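PDB 2VSI: 2-c-methyl-d-erythritol 4-phosphate cytidylyltransferase from Streptococcus pneumoniae, which catalyses the transfer of the cytidylyl group of CTP to D-ribitol 5-phosphate, forming CDP-ribitol and diphosphate. Local coordinates for residues 104-109 with 173-178; 114-119 with 168-173. All blocks are in the same frame, centred on the assembly; numbering follows the deposited sequence.

Contact 1. Residues 104-109 with 173-178; sequences TPEDIV and TFRCKD. With CA (calcium ion), chain E.
Glu106 and Arg175 both set CG anti to the carbonyl carbon, but the glutamate chain then folds at chi2 (-72°) while the arginine runs extended from CG to NE, so the two chains run alongside each other in the same direction, with the carboxylate and guanidinium planes 63° apart. Arg175 NE reaches Glu106 OE1 at 2.9 Å in a hydrogen-bonded salt bridge, from above the carboxylate plane. The other oxygen, Glu106 OE2, binds the calcium ion at 2.8 Å. Arg175 NH1 donates elsewhere, to His134 O.

Next to this charged pair the chains pair as antiparallel strands, joining strand 108-113 to strand 165-175 in the central mixed sheet of the GT-A-type cytidylyltransferase fold, where the second strand passes into helix 176-185. Ile108 faces Arg175 as a non-hydrogen-bonded pair, and Val109 with Phe174 forms the hydrogen-bonded one: Val109 N gives to Phe174 O at 2.6 Å, and Phe174 N returns a bond to Val109 O at 3.2 Å. Beta-branched Ile108 and Val109 suit an extended chain. Val109 CG1 lies against Phe174 CE1 at 3.5 Å and also meets the sulfur of Cys176, whose short side chain lets the helix start pack close to the strand. Ile108 CG2 rests on Arg175 CG.

Arg175 occupies the N-cap position of the helix, and Asp107 O accepts from Cys176 N at 2.8 Å. Asp107 itself closes a type I turn from Thr104, with Pro105 suited by its fixed phi to the second position. Asp107 OD2 takes both Thr104 N and Thr104 OG1 from one face, and Asp107 OD1 takes Met2 N.

The contact thus passes from backbone hydrogen bonds flanked by apolar side chains to an ionic edge, where a guanidinium and a divalent cation share one carboxylate, probably favouring its ionised form.

Contact 2. Residues 114-119 with 168-173; sequences SVRPFI and GQTPQT. With CDF (4-amino-1-{5-O-[(R)-hydroxy(phosphonooxy)phosphoryl]-alpha-D-arabinofuranosyl}pyrimidin-2(1H)-one), chain D.
Arg116 and Ile119 face Thr170 and Pro171 across backbones that stay well apart, the CA atoms of Arg116 and Thr170 being 7.8 Å from each other, while strand 165-175 bends at Thr170, just ahead of the cis peptide bond to Pro171. In this Rossmann-like nucleotidyltransferase fold, residues 114-119 form the loop that leaves strand 108-113 beside the CTP site. The side chains of Arg116 and Ile119 bridge the gap. Arg116, bent at chi3 (149°), lays one face of its guanidinium over the backbone of the strand, with NH2 at 3.6 Å from Gln169 CA and Thr170 N beneath the same face. Its CD touches Thr170 OG1 at 3.4 Å. A long, flat cation suits the place: Arg116 NH1 forms a salt bridge with Asp113, which is also the main polar partner of Thr170. Gln169 crosses Arg116 at about a right angle, its amide held by Asn217 and the carbonyl of Glu214. At the start of the loop the bound nucleotide is met by Ser114, whose OG lies 2.7 Å from O3' of CDF. At the loop's far end the tip of the Ile119 chain, CD1, presses on the pyrrolidine ring, 3.4 Å from Pro171 CG.

Overall arrangement
Followed from the N terminus, the chain passes through 104-109, enters strand 108-113 and emerges into the loop 114-119. It then builds helix 121-131 and strand 136-142 before returning along strand 165-175. That return closes contact 2 first, at 168-173, and contact 1 a few residues later, at 173-178, so the loop of contact 2 lies wholly within that of contact 1. Their segments overlap at Thr173. Contact 1 spans the two neighbouring strands and contact 2 lies past the end of strand 108-113, with centres about 18 Å apart. Contact 1 ties the entry to strand 108-113 to the start of helix 176-185; contact 2 ties its exit, beside the nucleotide, to the bend in strand 165-175.

Contact 1. Residues 104-109 with 173-178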
ATOM      1  N   THR B 104     -10.424 -21.389  27.993  1.00101.04           N
ATOM      2  CA  THR B 104      -9.865 -22.714  27.757  1.00103.92           C
ATOM      3  C   THR B 104      -8.735 -22.568  26.727  1.00100.62           C
ATOM      4  O   THR B 104      -8.946 -21.986  25.666  1.00 96.57           O
ATOM      5  CB  THR B 104     -10.949 -23.722  27.291  1.00106.35           C
ATOM      6  OG1 THR B 104     -11.212 -23.555  25.892  1.00102.86           O
ATOM      7  CG2 THR B 104     -12.246 -23.536  28.077  1.00108.90           C
ATOM      8  N   PRO B 105      -7.532 -23.096  27.041  1.00102.77           N
ATOM      9  CA  PRO B 105      -6.281 -22.836  26.313  1.00100.40           C
ATOM     10  C   PRO B 105      -6.365 -22.737  24.782  1.00 96.90           C
ATOM     11  O   PRO B 105      -5.497 -22.110  24.165  1.00 94.16           O
ATOM     12  CB  PRO B 105      -5.403 -24.024  26.713  1.00104.61           C
ATOM     13  CG  PRO B 105      -5.825 -24.328  28.088  1.00108.70           C
ATOM     14  CD  PRO B 105      -7.306 -24.034  28.160  1.00108.18           C
ATOM     15  N   GLU B 106      -7.389 -23.342  24.181  1.00 97.52           N
ATOM     16  CA  GLU B 106      -7.514 -23.381  22.721  1.00 94.89           C
ATOM     17  C   GLU B 106      -8.507 -22.365  22.147  1.00 91.30           C
ATOM     18  O   GLU B 106      -8.537 -22.159  20.933  1.00 88.70           O
ATOM     19  CB  GLU B 106      -7.852 -24.799  22.239  1.00 98.29           C
ATOM     20  CG  GLU B 106      -6.844 -25.872  22.666  1.00102.43           C
ATOM     21  CD  GLU B 106      -5.515 -25.795  21.920  1.00101.17           C
ATOM     22  OE1 GLU B 106      -5.526 -25.604  20.683  1.00 98.76           O
ATOM     23  OE2 GLU B 106      -4.458 -25.939  22.573  1.00102.77           O
ATOM     24  N   ASP B 107      -9.313 -21.743  23.011  1.00 91.52           N
ATOM     25  CA  ASP B 107     -10.285 -20.719  22.596  1.00 88.57           C
ATOM     26  C   ASP B 107      -9.631 -19.616  21.750  1.00 83.94           C
ATOM     27  O   ASP B 107      -8.755 -18.890  22.228  1.00 82.93           O
ATOM     28  CB  ASP B 107     -10.999 -20.099  23.813  1.00 89.78           C
ATOM     29  CG  ASP B 107     -11.999 -21.048  24.468  1.00 94.86           C
ATOM     30  OD1 ASP B 107     -12.587 -21.886  23.754  1.00 97.34           O
ATOM     31  OD2 ASP B 107     -12.202 -20.961  25.703  1.00 97.55           O
ATOM     32  N   ILE B 108     -10.062 -19.507  20.493  1.00 81.46           N
ATOM     33  CA  ILE B 108      -9.512 -18.517  19.564  1.00 77.35           C
ATOM     34  C   ILE B 108     -10.333 -17.221  19.500  1.00 74.57           C
ATOM     35  O   ILE B 108     -11.548 -17.226  19.713  1.00 75.31           O
ATOM     36  CB  ILE B 108      -9.321 -19.094  18.127  1.00 76.66           C
ATOM     37  CG1 ILE B 108     -10.652 -19.603  17.552  1.00 77.66           C
ATOM     38  CG2 ILE B 108      -8.256 -20.189  18.123  1.00 78.61           C
ATOM     39  CD1 ILE B 108     -10.680 -19.699  16.034  1.00 76.20           C
ATOM     40  N   VAL B 109      -9.647 -16.117  19.210  1.00 71.51           N
ATOM     41  CA  VAL B 109     -10.292 -14.824  18.984  1.00 68.85           C
ATOM     42  C   VAL B 109      -9.972 -14.312  17.581  1.00 65.86           C
ATOM     43  O   VAL B 109      -8.810 -14.287  17.174  1.00 65.48           O
ATOM     44  CB  VAL B 109      -9.909 -13.763  20.075  1.00 68.86           C
ATOM     45  CG1 VAL B 109      -8.435 -13.830  20.427  1.00 69.81           C
ATOM     46  CG2 VAL B 109     -10.288 -12.346  19.643  1.00 65.99           C
ATOM     47  N   THR B 173      -5.983 -13.524  13.786  1.00 61.29           N
ATOM     48  CA  THR B 173      -6.622 -14.525  14.642  1.00 63.64           C
ATOM     49  C   THR B 173      -5.622 -15.332  15.463  1.00 65.33           C
ATOM     50  O   THR B 173      -4.516 -15.618  14.995  1.00 64.83           O
ATOM     51  CB  THR B 173      -7.507 -15.466  13.806  1.00 63.61           C
ATOM     52  OG1 THR B 173      -8.522 -14.690  13.164  1.00 63.09           O
ATOM     53  CG2 THR B 173      -8.163 -16.544  14.664  1.00 65.93           C
ATOM     54  N   PHE B 174      -6.026 -15.682  16.687  1.00 67.65           N
ATOM     55  CA  PHE B 174      -5.197 -16.453  17.614  1.00 69.74           C
ATOM     56  C   PHE B 174      -5.965 -16.952  18.841  1.00 72.83           C
ATOM     57  O   PHE B 174      -7.104 -16.549  19.088  1.00 73.53           O
ATOM     58  CB  PHE B 174      -3.983 -15.633  18.073  1.00 69.96           C
ATOM     59  CG  PHE B 174      -4.303 -14.199  18.419  1.00 69.52           C
ATOM     60  CD1 PHE B 174      -4.922 -13.876  19.620  1.00 71.35           C
ATOM     61  CD2 PHE B 174      -3.954 -13.171  17.549  1.00 67.09           C
ATOM     62  CE1 PHE B 174      -5.206 -12.559  19.938  1.00 71.42           C
ATOM     63  CE2 PHE B 174      -4.228 -11.849  17.861  1.00 66.88           C
ATOM     64  CZ  PHE B 174      -4.857 -11.544  19.057  1.00 69.83           C
ATOM     65  N   ARG B 175      -5.321 -17.833  19.602  1.00 74.92           N
ATOM     66  CA  ARG B 175      -5.840 -18.320  20.868  1.00 78.13           C
ATOM     67  C   ARG B 175      -5.660 -17.258  21.935  1.00 79.78           C
ATOM     68  O   ARG B 175      -4.620 -16.608  21.998  1.00 79.41           O
ATOM     69  CB  ARG B 175      -5.121 -19.605  21.269  1.00 80.00           C
ATOM     70  CG  ARG B 175      -5.538 -20.782  20.419  1.00 79.66           C
ATOM     71  CD  ARG B 175      -4.632 -21.971  20.572  1.00 81.37           C
ATOM     72  NE  ARG B 175      -4.905 -22.960  19.532  1.00 81.02           N
ATOM     73  CZ  ARG B 175      -4.409 -22.912  18.298  1.00 78.68           C
ATOM     74  NH1 ARG B 175      -3.608 -21.918  17.933  1.00 76.85           N
ATOM     75  NH2 ARG B 175      -4.720 -23.858  17.425  1.00 78.81           N
ATOM     76  N   CYS B 176      -6.684 -17.089  22.768  1.00 82.20           N
ATOM     77  CA  CYS B 176      -6.714 -16.032  23.781  1.00 84.19           C
ATOM     78  C   CYS B 176      -5.583 -16.140  24.794  1.00 86.79           C
ATOM     79  O   CYS B 176      -4.897 -15.152  25.065  1.00 87.10           O
ATOM     80  CB  CYS B 176      -8.062 -16.022  24.492  1.00 86.58           C
ATOM     81  SG  CYS B 176      -9.424 -15.770  23.356  1.00 84.72           S
ATOM     82  N   LYS B 177      -5.386 -17.340  25.338  1.00 88.96           N
ATOM     83  CA  LYS B 177      -4.305 -17.589  26.283  1.00 91.85           C
ATOM     84  C   LYS B 177      -2.940 -17.348  25.633  1.00 90.02           C
ATOM     85  O   LYS B 177      -2.036 -16.796  26.263  1.00 91.99           O
ATOM     86  CB  LYS B 177      -4.394 -19.010  26.847  1.00 94.41           C
ATOM     87  CG  LYS B 177      -3.507 -19.259  28.060  1.00 98.41           C
ATOM     88  CD  LYS B 177      -3.645 -20.688  28.557  1.00101.27           C
ATOM     89  CE  LYS B 177      -2.599 -21.016  29.604  1.00105.16           C
ATOM     90  NZ  LYS B 177      -1.234 -21.054  29.016  1.00103.84           N
ATOM     91  N   ASP B 178      -2.810 -17.749  24.369  1.00 86.67           N
ATOM     92  CA  ASP B 178      -1.559 -17.619  23.628  1.00 85.11           C
ATOM     93  C   ASP B 178      -1.065 -16.179  23.537  1.00 84.59           C
ATOM     94  O   ASP B 178       0.125 -15.915  23.712  1.00 85.72           O
ATOM     95  CB  ASP B 178      -1.710 -18.209  22.227  1.00 81.75           C
ATOM     96  CG  ASP B 178      -1.602 -19.716  22.217  1.00 82.89           C
ATOM     97  OD1 ASP B 178      -1.911 -20.349  23.249  1.00 86.19           O
ATOM     98  OD2 ASP B 178      -1.203 -20.270  21.171  1.00 80.98           O
TER
HETATM   99 CA    CA E1234      -1.793 -26.173  21.747  0.50 65.20          CA

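Contact 2. Residues 114-119 with 168-173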
ATOM      1  N   SER B 114     -12.750  -2.351  13.362  1.00 53.53           N
ATOM      2  CA  SER B 114     -14.129  -1.871  13.174  1.00 53.60           C
ATOM      3  C   SER B 114     -14.296  -1.024  11.911  1.00 52.93           C
ATOM      4  O   SER B 114     -15.390  -0.962  11.354  1.00 52.93           O
ATOM      5  CB  SER B 114     -14.589  -1.056  14.384  1.00 54.88           C
ATOM      6  OG  SER B 114     -13.903   0.184  14.460  1.00 55.18           O
ATOM      7  N   VAL B 115     -13.209  -0.376  11.482  1.00 52.79           N
ATOM      8  CA  VAL B 115     -13.183   0.473  10.272  1.00 52.58           C
ATOM      9  C   VAL B 115     -12.862  -0.303   8.991  1.00 51.54           C
ATOM     10  O   VAL B 115     -12.461   0.282   7.981  1.00 51.75           O
ATOM     11  CB  VAL B 115     -12.174   1.656  10.405  1.00 53.86           C
ATOM     12  CG1 VAL B 115     -12.662   2.687  11.425  1.00 55.16           C
ATOM     13  CG2 VAL B 115     -10.759   1.157  10.740  1.00 53.89           C
ATOM     14  N   ARG B 116     -13.028  -1.622   9.055  1.00 50.79           N
ATOM     15  CA  ARG B 116     -12.900  -2.509   7.904  1.00 50.13           C
ATOM     16  C   ARG B 116     -14.209  -3.275   7.749  1.00 50.41           C
ATOM     17  O   ARG B 116     -14.289  -4.449   8.133  1.00 50.86           O
ATOM     18  CB  ARG B 116     -11.732  -3.484   8.102  1.00 49.75           C
ATOM     19  CG  ARG B 116     -10.364  -2.906   7.774  1.00 49.46           C
ATOM     20  CD  ARG B 116      -9.290  -3.967   7.833  1.00 48.64           C
ATOM     21  NE  ARG B 116      -8.194  -3.707   6.896  1.00 50.00           N
ATOM     22  CZ  ARG B 116      -7.034  -3.125   7.210  1.00 50.88           C
ATOM     23  NH1 ARG B 116      -6.791  -2.712   8.450  1.00 51.77           N
ATOM     24  NH2 ARG B 116      -6.105  -2.953   6.277  1.00 50.92           N
ATOM     25  N   PRO B 117     -15.254  -2.608   7.215  1.00 50.77           N
ATOM     26  CA  PRO B 117     -16.588  -3.208   7.135  1.00 51.52           C
ATOM     27  C   PRO B 117     -16.814  -4.101   5.914  1.00 52.13           C
ATOM     28  O   PRO B 117     -17.853  -4.756   5.824  1.00 53.25           O
ATOM     29  CB  PRO B 117     -17.504  -1.988   7.069  1.00 52.13           C
ATOM     30  CG  PRO B 117     -16.701  -0.966   6.364  1.00 51.82           C
ATOM     31  CD  PRO B 117     -15.245  -1.238   6.671  1.00 51.11           C
ATOM     32  N   PHE B 118     -15.845  -4.138   4.997  1.00 51.95           N
ATOM     33  CA  PHE B 118     -15.970  -4.931   3.758  1.00 52.87           C
ATOM     34  C   PHE B 118     -15.299  -6.298   3.854  1.00 52.97           C
ATOM     35  O   PHE B 118     -14.785  -6.838   2.873  1.00 53.66           O
ATOM     36  CB  PHE B 118     -15.470  -4.140   2.541  1.00 52.79           C
ATOM     37  CG  PHE B 118     -16.200  -2.846   2.330  1.00 52.90           C
ATOM     38  CD1 PHE B 118     -17.464  -2.833   1.753  1.00 54.48           C
ATOM     39  CD2 PHE B 118     -15.630  -1.641   2.728  1.00 52.15           C
ATOM     40  CE1 PHE B 118     -18.155  -1.636   1.564  1.00 55.74           C
ATOM     41  CE2 PHE B 118     -16.307  -0.438   2.541  1.00 53.64           C
ATOM     42  CZ  PHE B 118     -17.574  -0.436   1.957  1.00 54.94           C
ATOM     43  N   ILE B 119     -15.312  -6.847   5.057  1.00 52.89           N
ATOM     44  CA  ILE B 119     -14.830  -8.191   5.290  1.00 53.73           C
ATOM     45  C   ILE B 119     -15.926  -9.166   4.842  1.00 56.05           C
ATOM     46  O   ILE B 119     -17.100  -8.935   5.107  1.00 57.01           O
ATOM     47  CB  ILE B 119     -14.436  -8.366   6.779  1.00 53.16           C
ATOM     48  CG1 ILE B 119     -14.071  -9.818   7.102  1.00 54.33           C
ATOM     49  CG2 ILE B 119     -15.526  -7.812   7.707  1.00 53.59           C
ATOM     50  CD1 ILE B 119     -13.546 -10.013   8.508  1.00 54.07           C
ATOM     51  N   GLY B 168      -0.437  -5.777   5.368  1.00 57.05           N
ATOM     52  CA  GLY B 168      -1.169  -6.245   6.531  1.00 57.54           C
ATOM     53  C   GLY B 168      -2.589  -5.730   6.511  1.00 58.94           C
ATOM     54  O   GLY B 168      -2.836  -4.581   6.152  1.00 60.44           O
ATOM     55  N   GLN B 169      -3.523  -6.601   6.875  1.00 50.09           N
ATOM     56  CA  GLN B 169      -4.926  -6.237   7.040  1.00 49.54           C
ATOM     57  C   GLN B 169      -5.397  -6.785   8.377  1.00 50.65           C
ATOM     58  O   GLN B 169      -4.585  -7.052   9.258  1.00 51.49           O
ATOM     59  CB  GLN B 169      -5.779  -6.806   5.896  1.00 48.93           C
ATOM     60  CG  GLN B 169      -5.489  -6.196   4.524  1.00 47.75           C
ATOM     61  CD  GLN B 169      -6.458  -6.657   3.456  1.00 47.63           C
ATOM     62  OE1 GLN B 169      -7.345  -7.467   3.714  1.00 47.22           O
ATOM     63  NE2 GLN B 169      -6.288  -6.144   2.244  1.00 45.92           N
ATOM     64  N   THR B 170      -6.711  -6.896   8.536  1.00 51.12           N
ATOM     65  CA  THR B 170      -7.327  -7.735   9.556  1.00 52.35           C
ATOM     66  C   THR B 170      -8.444  -8.470   8.811  1.00 52.73           C
ATOM     67  O   THR B 170      -8.892  -7.978   7.768  1.00 52.05           O
ATOM     68  CB  THR B 170      -7.901  -6.930  10.759  1.00 53.52           C
ATOM     69  OG1 THR B 170      -9.093  -6.229  10.371  1.00 53.32           O
ATOM     70  CG2 THR B 170      -6.872  -5.948  11.330  1.00 53.79           C
ATOM     71  N   PRO B 171      -8.921  -9.624   9.334  1.00 54.06           N
ATOM     72  CA  PRO B 171      -8.642 -10.315  10.597  1.00 55.50           C
ATOM     73  C   PRO B 171      -7.197 -10.692  10.911  1.00 55.79           C
ATOM     74  O   PRO B 171      -6.387 -10.995  10.015  1.00 54.72           O
ATOM     75  CB  PRO B 171      -9.472 -11.596  10.483  1.00 56.57           C
ATOM     76  CG  PRO B 171     -10.557 -11.257   9.574  1.00 56.57           C
ATOM     77  CD  PRO B 171      -9.944 -10.347   8.559  1.00 54.63           C
ATOM     78  N   GLN B 172      -6.900 -10.643  12.208  1.00 57.46           N
ATOM     79  CA  GLN B 172      -5.744 -11.305  12.802  1.00 58.64           C
ATOM     80  C   GLN B 172      -6.296 -12.235  13.882  1.00 60.79           C
ATOM     81  O   GLN B 172      -7.016 -11.785  14.778  1.00 62.39           O
ATOM     82  CB  GLN B 172      -4.766 -10.290  13.393  1.00 58.99           C
ATOM     83  CG  GLN B 172      -4.207  -9.297  12.382  1.00 57.50           C
ATOM     84  CD  GLN B 172      -3.116  -8.414  12.962  1.00 58.65           C
ATOM     85  OE1 GLN B 172      -3.153  -8.054  14.140  1.00 60.59           O
ATOM     86  NE2 GLN B 172      -2.135  -8.060  12.134  1.00 57.83           N
ATOM     87  N   THR B 173      -5.983 -13.524  13.786  1.00 61.29           N
ATOM     88  CA  THR B 173      -6.622 -14.525  14.642  1.00 63.64           C
ATOM     89  C   THR B 173      -5.622 -15.332  15.463  1.00 65.33           C
ATOM     90  O   THR B 173      -4.516 -15.618  14.995  1.00 64.83           O
ATOM     91  CB  THR B 173      -7.507 -15.466  13.806  1.00 63.61           C
ATOM     92  OG1 THR B 173      -8.522 -14.690  13.164  1.00 63.09           O
ATOM     93  CG2 THR B 173      -8.163 -16.544  14.664  1.00 65.93           C
TER
HETATM   94  O3B CDF D1233      -4.371   1.589  13.773  1.00 83.32           O
HETATM   95  PB  CDF D1233      -4.679   3.069  13.806  0.50 83.45           P
HETATM   96  O1B CDF D1233      -3.571   3.941  13.265  0.50 83.37           O
HETATM   97  O2B CDF D1233      -5.272   3.561  15.108  0.50 83.28           O
HETATM   98  O3A CDF D1233      -5.859   3.251  12.721  0.50 83.09           O
HETATM   99  PA  CDF D1233      -7.379   2.806  13.018  0.50 82.83           P
HETATM  100  O1A CDF D1233      -7.905   3.643  14.161  0.50 82.91           O
HETATM  101  O2A CDF D1233      -8.126   2.824  11.706  0.50 82.98           O
HETATM  102  O5' CDF D1233      -7.209   1.277  13.508  0.50 82.24           O
HETATM  103  C5' CDF D1233      -8.279   0.334  13.419  0.50 81.27           C
HETATM  104  C4' CDF D1233      -8.946   0.104  14.775  0.50 80.54           C
HETATM  105  O4' CDF D1233      -8.004   0.195  15.853  0.50 80.13           O
HETATM  106  C3' CDF D1233     -10.030   1.143  15.030  0.50 80.21           C
HETATM  107  O3' CDF D1233     -11.325   0.540  14.990  0.50 80.34           O
HETATM  108  C2' CDF D1233      -9.715   1.730  16.395  0.50 79.75           C
HETATM  109  O2' CDF D1233      -9.925   3.145  16.394  0.50 79.52           O
HETATM  110  C1' CDF D1233      -8.240   1.401  16.589  0.50 79.51           C
HETATM  111  N1  CDF D1233      -7.842   1.308  18.000  0.50 79.22           N
HETATM  112  C2  CDF D1233      -8.244   0.249  18.855  0.50 78.98           C
HETATM  113  O2  CDF D1233      -8.972  -0.676  18.445  0.50 78.68           O
HETATM  114  N3  CDF D1233      -7.838   0.236  20.146  0.50 78.91           N
HETATM  115  C4  CDF D1233      -7.048   1.223  20.631  0.50 79.04           C
HETATM  116  N4  CDF D1233      -6.648   1.199  21.920  0.50 78.96           N
HETATM  117  C6  CDF D1233      -7.059   2.285  18.479  0.50 79.28           C
HETATM  118  C5  CDF D1233      -6.643   2.267  19.807  0.50 79.03           C